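PDB 2PO3: 4-dehydrase from Streptomyces venezuelae, which probably acts as a PLP-dependent sugar aminotransferase in desosamine biosynthesis, and here holds its TDP-sugar product as an external aldimine with the cofactor. Local coordinates for residues Y298-R312 and R353-T365. Residues are numbered along the deposited sequence; the frame is centred on the assembly and turned at random.
Sequences YVIVEIDEATTGIHR and RLAARVLSLPTGT
Arg312 reaches from the start of helix 312-321 to the backbone that links helix 349-355 to strand 358-361. Arg312 CB lies 3.5 Å from Ala356 O. CG turns toward Arg357 O and Val358 O, and CD passes Val358 O and touches Leu359 CD1. Bends at chi2 (-86°) and chi3 (-46°) fold the chain back, and the guanidinium lies with one face under Ala356 O. Arg312 NH1 makes two bonds: it meets Val358 O at 2.7 Å, in the carbonyl plane on a lone pair, and Ala355 O at 2.9 Å, near the guanidinium plane. Arg312 NH2 adds a weak bond to Ala355 O.

Next to this turn, strands 299-303 and 358-361 pair antiparallel in the small three-stranded sheet. The backbones of Val301 and Leu359 bond in both directions, N to O each way. Ile303 N binds Arg357 O at 2.8 Å. Val301 CG1 meets Leu361 CD1 at 3.7 Å on the face that also carries Val299.

Arg357 points its guanidinium edge at acids. Arg357 NE meets Glu302 OE2 at 2.7 Å, almost in the guanidinium plane, although the carboxylate plane stands 82° to it. Arg357 NH1 forms a longer salt bridge to Asp304 OD1, 3.6 Å away. Asp304 also caps helix 305-308.

Tyr298 sits at the other end, where its side chain touches the bound PLP-sugar adduct and lies near Lys200, the predicted cofactor lysine. One buried arginine thus satisfies two backbone carbonyls, Ala355 O and Val358 O, on either side of the link between helix and strand. A second, partly exposed one links the end of strand 299-303 to the turn before strand 358-361 through charge.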
loop_
_atom_site.group_PDB
_atom_site.type_symbol
_atom_site.label_atom_id
_atom_site.label_comp_id
_atom_site.label_asym_id
_atom_site.label_seq_id
_atom_site.Cartn_x
_atom_site.Cartn_y
_atom_site.Cartn_z
ATOM N N TYR A 298 1.734 -5.056 23.915
ATOM C CA TYR A 298 1.994 -3.747 24.488
ATOM C C TYR A 298 2.173 -3.739 26.001
ATOM O O TYR A 298 1.220 -4.034 26.696
ATOM C CB TYR A 298 0.759 -2.847 24.214
ATOM C CG TYR A 298 0.743 -2.334 22.800
ATOM C CD1 TYR A 298 -0.259 -2.680 21.890
ATOM C CD2 TYR A 298 1.778 -1.510 22.360
ATOM C CE1 TYR A 298 -0.242 -2.200 20.578
ATOM C CE2 TYR A 298 1.811 -1.029 21.050
ATOM C CZ TYR A 298 0.799 -1.369 20.153
ATOM O OH TYR A 298 0.869 -0.898 18.866
ATOM N N VAL A 299 3.353 -3.371 26.514
ATOM C CA VAL A 299 3.524 -3.293 27.949
ATOM C C VAL A 299 3.403 -1.821 28.285
ATOM O O VAL A 299 4.263 -1.038 27.897
ATOM C CB VAL A 299 4.878 -3.821 28.379
ATOM C CG1 VAL A 299 5.058 -3.574 29.863
ATOM C CG2 VAL A 299 4.949 -5.318 28.089
ATOM N N ILE A 300 2.335 -1.422 28.959
ATOM C CA ILE A 300 2.168 -0.009 29.251
ATOM C C ILE A 300 2.125 0.322 30.731
ATOM O O ILE A 300 1.525 -0.404 31.522
ATOM C CB ILE A 300 0.890 0.534 28.579
ATOM C CG1 ILE A 300 1.227 1.268 27.281
ATOM C CG2 ILE A 300 0.278 1.612 29.467
ATOM C CD1 ILE A 300 0.924 0.521 26.012
ATOM N N VAL A 301 2.769 1.423 31.103
ATOM C CA VAL A 301 2.765 1.898 32.483
ATOM C C VAL A 301 2.310 3.343 32.451
ATOM O O VAL A 301 2.487 4.041 31.451
ATOM C CB VAL A 301 4.099 1.890 33.225
ATOM C CG1 VAL A 301 4.696 0.504 33.188
ATOM C CG2 VAL A 301 5.062 2.835 32.524
ATOM N N GLU A 302 1.725 3.784 33.555
ATOM C CA GLU A 302 1.319 5.140 33.633
ATOM C C GLU A 302 2.226 5.705 34.684
ATOM O O GLU A 302 2.396 5.099 35.737
ATOM C CB GLU A 302 -0.096 5.265 34.152
ATOM C CG GLU A 302 -1.056 4.827 33.059
ATOM C CD GLU A 302 -2.473 4.906 33.535
ATOM O OE1 GLU A 302 -3.240 3.956 33.572
ATOM O OE2 GLU A 302 -2.777 6.109 33.916
ATOM N N ILE A 303 2.791 6.854 34.359
ATOM C CA ILE A 303 3.671 7.616 35.219
ATOM C C ILE A 303 2.872 8.820 35.800
ATOM O O ILE A 303 2.453 9.701 35.035
ATOM C CB ILE A 303 4.852 8.175 34.421
ATOM C CG1 ILE A 303 5.696 7.033 33.869
ATOM C CG2 ILE A 303 5.710 9.074 35.336
ATOM C CD1 ILE A 303 5.821 5.967 34.931
ATOM N N ASP A 304 2.650 8.872 37.117
ATOM C CA ASP A 304 1.929 9.986 37.761
ATOM C C ASP A 304 2.926 11.067 38.185
ATOM O O ASP A 304 3.586 10.930 39.209
ATOM C CB ASP A 304 1.190 9.538 39.033
ATOM C CG ASP A 304 0.128 10.507 39.500
ATOM O OD1 ASP A 304 -0.936 10.113 39.924
ATOM O OD2 ASP A 304 0.429 11.786 39.353
ATOM N N GLU A 305 3.071 12.142 37.414
ATOM C CA GLU A 305 4.028 13.171 37.775
ATOM C C GLU A 305 3.907 13.763 39.186
ATOM O O GLU A 305 4.893 14.165 39.778
ATOM C CB GLU A 305 4.174 14.239 36.698
ATOM C CG GLU A 305 5.011 15.449 37.146
ATOM C CD GLU A 305 4.987 16.500 36.067
ATOM O OE1 GLU A 305 3.967 17.011 35.614
ATOM O OE2 GLU A 305 6.178 16.731 35.593
ATOM N N ALA A 306 2.706 13.819 39.733
ATOM C CA ALA A 306 2.584 14.366 41.065
ATOM C C ALA A 306 3.267 13.512 42.132
ATOM O O ALA A 306 4.000 14.007 42.989
ATOM C CB ALA A 306 1.113 14.543 41.381
ATOM N N THR A 307 2.985 12.216 42.069
ATOM C CA THR A 307 3.495 11.220 42.975
ATOM C C THR A 307 5.000 11.074 42.812
ATOM O O THR A 307 5.752 11.112 43.768
ATOM C CB THR A 307 2.772 9.870 42.683
ATOM O OG1 THR A 307 1.383 9.948 42.859
ATOM C CG2 THR A 307 3.320 8.717 43.502
ATOM N N THR A 308 5.460 10.910 41.575
ATOM C CA THR A 308 6.872 10.731 41.299
ATOM C C THR A 308 7.717 11.995 41.234
ATOM O O THR A 308 8.908 11.931 41.480
ATOM C CB THR A 308 7.043 10.020 39.946
ATOM O OG1 THR A 308 6.679 10.902 38.902
ATOM C CG2 THR A 308 6.161 8.788 39.860
ATOM N N GLY A 309 7.134 13.132 40.855
ATOM C CA GLY A 309 7.952 14.319 40.760
ATOM C C GLY A 309 8.752 14.339 39.464
ATOM O O GLY A 309 9.656 15.134 39.281
ATOM N N ILE A 310 8.415 13.445 38.541
ATOM C CA ILE A 310 9.083 13.365 37.242
ATOM C C ILE A 310 8.060 13.035 36.159
ATOM O O ILE A 310 7.299 12.078 36.302
ATOM C CB ILE A 310 10.284 12.416 37.158
ATOM C CG1 ILE A 310 10.876 12.426 35.764
ATOM C CG2 ILE A 310 9.942 10.965 37.479
ATOM C CD1 ILE A 310 12.264 11.789 35.703
ATOM N N HIS A 311 8.031 13.836 35.095
ATOM C CA HIS A 311 7.119 13.652 33.965
ATOM C C HIS A 311 7.540 12.469 33.101
ATOM O O HIS A 311 8.741 12.248 32.950
ATOM C CB HIS A 311 7.155 14.867 32.999
ATOM C CG HIS A 311 5.994 14.917 32.020
ATOM N ND1 HIS A 311 5.948 14.137 30.844
ATOM C CD2 HIS A 311 4.832 15.650 32.057
ATOM C CE1 HIS A 311 4.796 14.405 30.219
ATOM N NE2 HIS A 311 4.105 15.308 30.922
ATOM N N ARG A 312 6.539 11.757 32.524
ATOM C CA ARG A 312 6.714 10.612 31.609
ATOM C C ARG A 312 7.777 10.879 30.524
ATOM O O ARG A 312 8.636 10.058 30.180
ATOM C CB ARG A 312 5.359 10.374 30.936
ATOM C CG ARG A 312 5.265 9.124 30.056
ATOM C CD ARG A 312 5.736 9.392 28.627
ATOM N NE ARG A 312 5.217 10.628 28.010
ATOM C CZ ARG A 312 3.961 10.812 27.586
ATOM N NH1 ARG A 312 3.043 9.862 27.704
ATOM N NH2 ARG A 312 3.607 11.979 27.027
ATOM N N ARG A 353 -5.492 13.418 29.814
ATOM C CA ARG A 353 -4.805 13.002 31.005
ATOM C C ARG A 353 -4.045 11.696 30.828
ATOM O O ARG A 353 -2.936 11.507 31.343
ATOM C CB ARG A 353 -5.819 12.955 32.142
ATOM C CG ARG A 353 -5.278 12.590 33.500
ATOM C CD ARG A 353 -6.428 12.218 34.441
ATOM N NE ARG A 353 -6.025 11.448 35.629
ATOM C CZ ARG A 353 -5.734 10.150 35.616
ATOM N NH1 ARG A 353 -5.774 9.418 34.492
ATOM N NH2 ARG A 353 -5.390 9.574 36.766
ATOM N N LEU A 354 -4.640 10.771 30.102
ATOM C CA LEU A 354 -3.991 9.481 29.892
ATOM C C LEU A 354 -2.814 9.646 28.965
ATOM O O LEU A 354 -1.726 9.103 29.157
ATOM C CB LEU A 354 -5.009 8.515 29.245
ATOM C CG LEU A 354 -4.582 7.052 29.033
ATOM C CD1 LEU A 354 -4.049 6.471 30.336
ATOM C CD2 LEU A 354 -5.802 6.243 28.633
ATOM N N ALA A 355 -3.040 10.426 27.932
ATOM C CA ALA A 355 -1.980 10.637 26.960
ATOM C C ALA A 355 -0.738 11.135 27.574
ATOM O O ALA A 355 0.353 10.872 27.070
ATOM C CB ALA A 355 -2.339 11.601 25.872
ATOM N N ALA A 356 -0.883 11.862 28.657
ATOM C CA ALA A 356 0.321 12.382 29.300
ATOM C C ALA A 356 1.012 11.428 30.236
ATOM O O ALA A 356 2.147 11.706 30.633
ATOM C CB ALA A 356 0.042 13.622 30.130
ATOM N N ARG A 357 0.337 10.339 30.622
ATOM C CA ARG A 357 0.955 9.385 31.566
ATOM C C ARG A 357 1.592 8.109 31.001
ATOM O O ARG A 357 2.492 7.524 31.616
ATOM C CB ARG A 357 -0.087 8.972 32.600
ATOM C CG ARG A 357 -0.868 10.189 33.070
ATOM C CD ARG A 357 -2.229 9.853 33.634
ATOM N NE ARG A 357 -2.217 8.662 34.472
ATOM C CZ ARG A 357 -1.935 8.664 35.784
ATOM N NH1 ARG A 357 -1.651 9.781 36.439
ATOM N NH2 ARG A 357 -1.957 7.526 36.489
ATOM N N VAL A 358 1.098 7.675 29.835
ATOM C CA VAL A 358 1.512 6.448 29.154
ATOM C C VAL A 358 2.918 6.302 28.604
ATOM O O VAL A 358 3.465 7.201 27.951
ATOM C CB VAL A 358 0.431 5.940 28.192
ATOM C CG1 VAL A 358 -0.895 5.836 28.952
ATOM C CG2 VAL A 358 0.260 6.838 26.955
ATOM N N LEU A 359 3.485 5.118 28.865
ATOM C CA LEU A 359 4.820 4.797 28.385
ATOM C C LEU A 359 4.849 3.334 27.997
ATOM O O LEU A 359 4.486 2.462 28.807
ATOM C CB LEU A 359 5.928 5.076 29.428
ATOM C CG LEU A 359 7.277 4.889 28.757
ATOM C CD1 LEU A 359 7.480 5.924 27.676
ATOM C CD2 LEU A 359 8.391 5.055 29.754
ATOM N N SER A 360 5.267 3.056 26.764
ATOM C CA SER A 360 5.328 1.665 26.296
ATOM C C SER A 360 6.736 1.085 26.484
ATOM O O SER A 360 7.721 1.663 26.050
ATOM C CB SER A 360 4.880 1.576 24.828
ATOM O OG SER A 360 4.162 0.377 24.605
ATOM N N LEU A 361 6.874 -0.063 27.121
ATOM C CA LEU A 361 8.194 -0.675 27.342
ATOM C C LEU A 361 8.507 -1.865 26.418
ATOM O O LEU A 361 7.605 -2.567 25.979
ATOM C CB LEU A 361 8.180 -1.176 28.801
ATOM C CG LEU A 361 7.738 -0.084 29.784
ATOM C CD1 LEU A 361 7.627 -0.658 31.180
ATOM C CD2 LEU A 361 8.785 1.026 29.808
ATOM N N PRO A 362 9.764 -2.139 26.121
ATOM C CA PRO A 362 10.148 -3.262 25.245
ATOM C C PRO A 362 9.639 -4.640 25.676
ATOM O O PRO A 362 9.707 -5.025 26.848
ATOM C CB PRO A 362 11.662 -3.286 25.253
ATOM C CG PRO A 362 12.037 -1.911 25.762
ATOM C CD PRO A 362 10.962 -1.578 26.758
ATOM N N THR A 363 9.107 -5.384 24.709
ATOM C CA THR A 363 8.561 -6.730 24.918
ATOM C C THR A 363 8.799 -7.657 23.717
ATOM O O THR A 363 9.671 -7.392 22.878
ATOM C CB THR A 363 7.153 -6.835 25.595
ATOM O OG1 THR A 363 6.866 -8.133 26.119
ATOM C CG2 THR A 363 6.003 -6.301 24.726
ATOM N N GLY A 364 8.038 -8.745 23.656
ATOM C CA GLY A 364 8.165 -9.721 22.589
ATOM C C GLY A 364 9.278 -10.719 22.904
ATOM O O GLY A 364 9.902 -10.683 23.963
ATOM N N THR A 365 9.531 -11.612 21.934
ATOM C CA THR A 365 10.538 -12.642 22.042
ATOM C C THR A 365 11.943 -12.138 22.152
ATOM O O THR A 365 12.851 -12.882 22.523
ATOM C CB THR A 365 10.342 -13.744 21.017
ATOM O OG1 THR A 365 10.582 -13.224 19.709
ATOM C CG2 THR A 365 8.904 -14.228 21.225
HETATM O O HOH W 1 5.108 -2.282 24.749
HETATM O O HOH W 2 -5.546 7.057 33.913
HETATM O O HOH W 3 3.529 12.422 33.229
#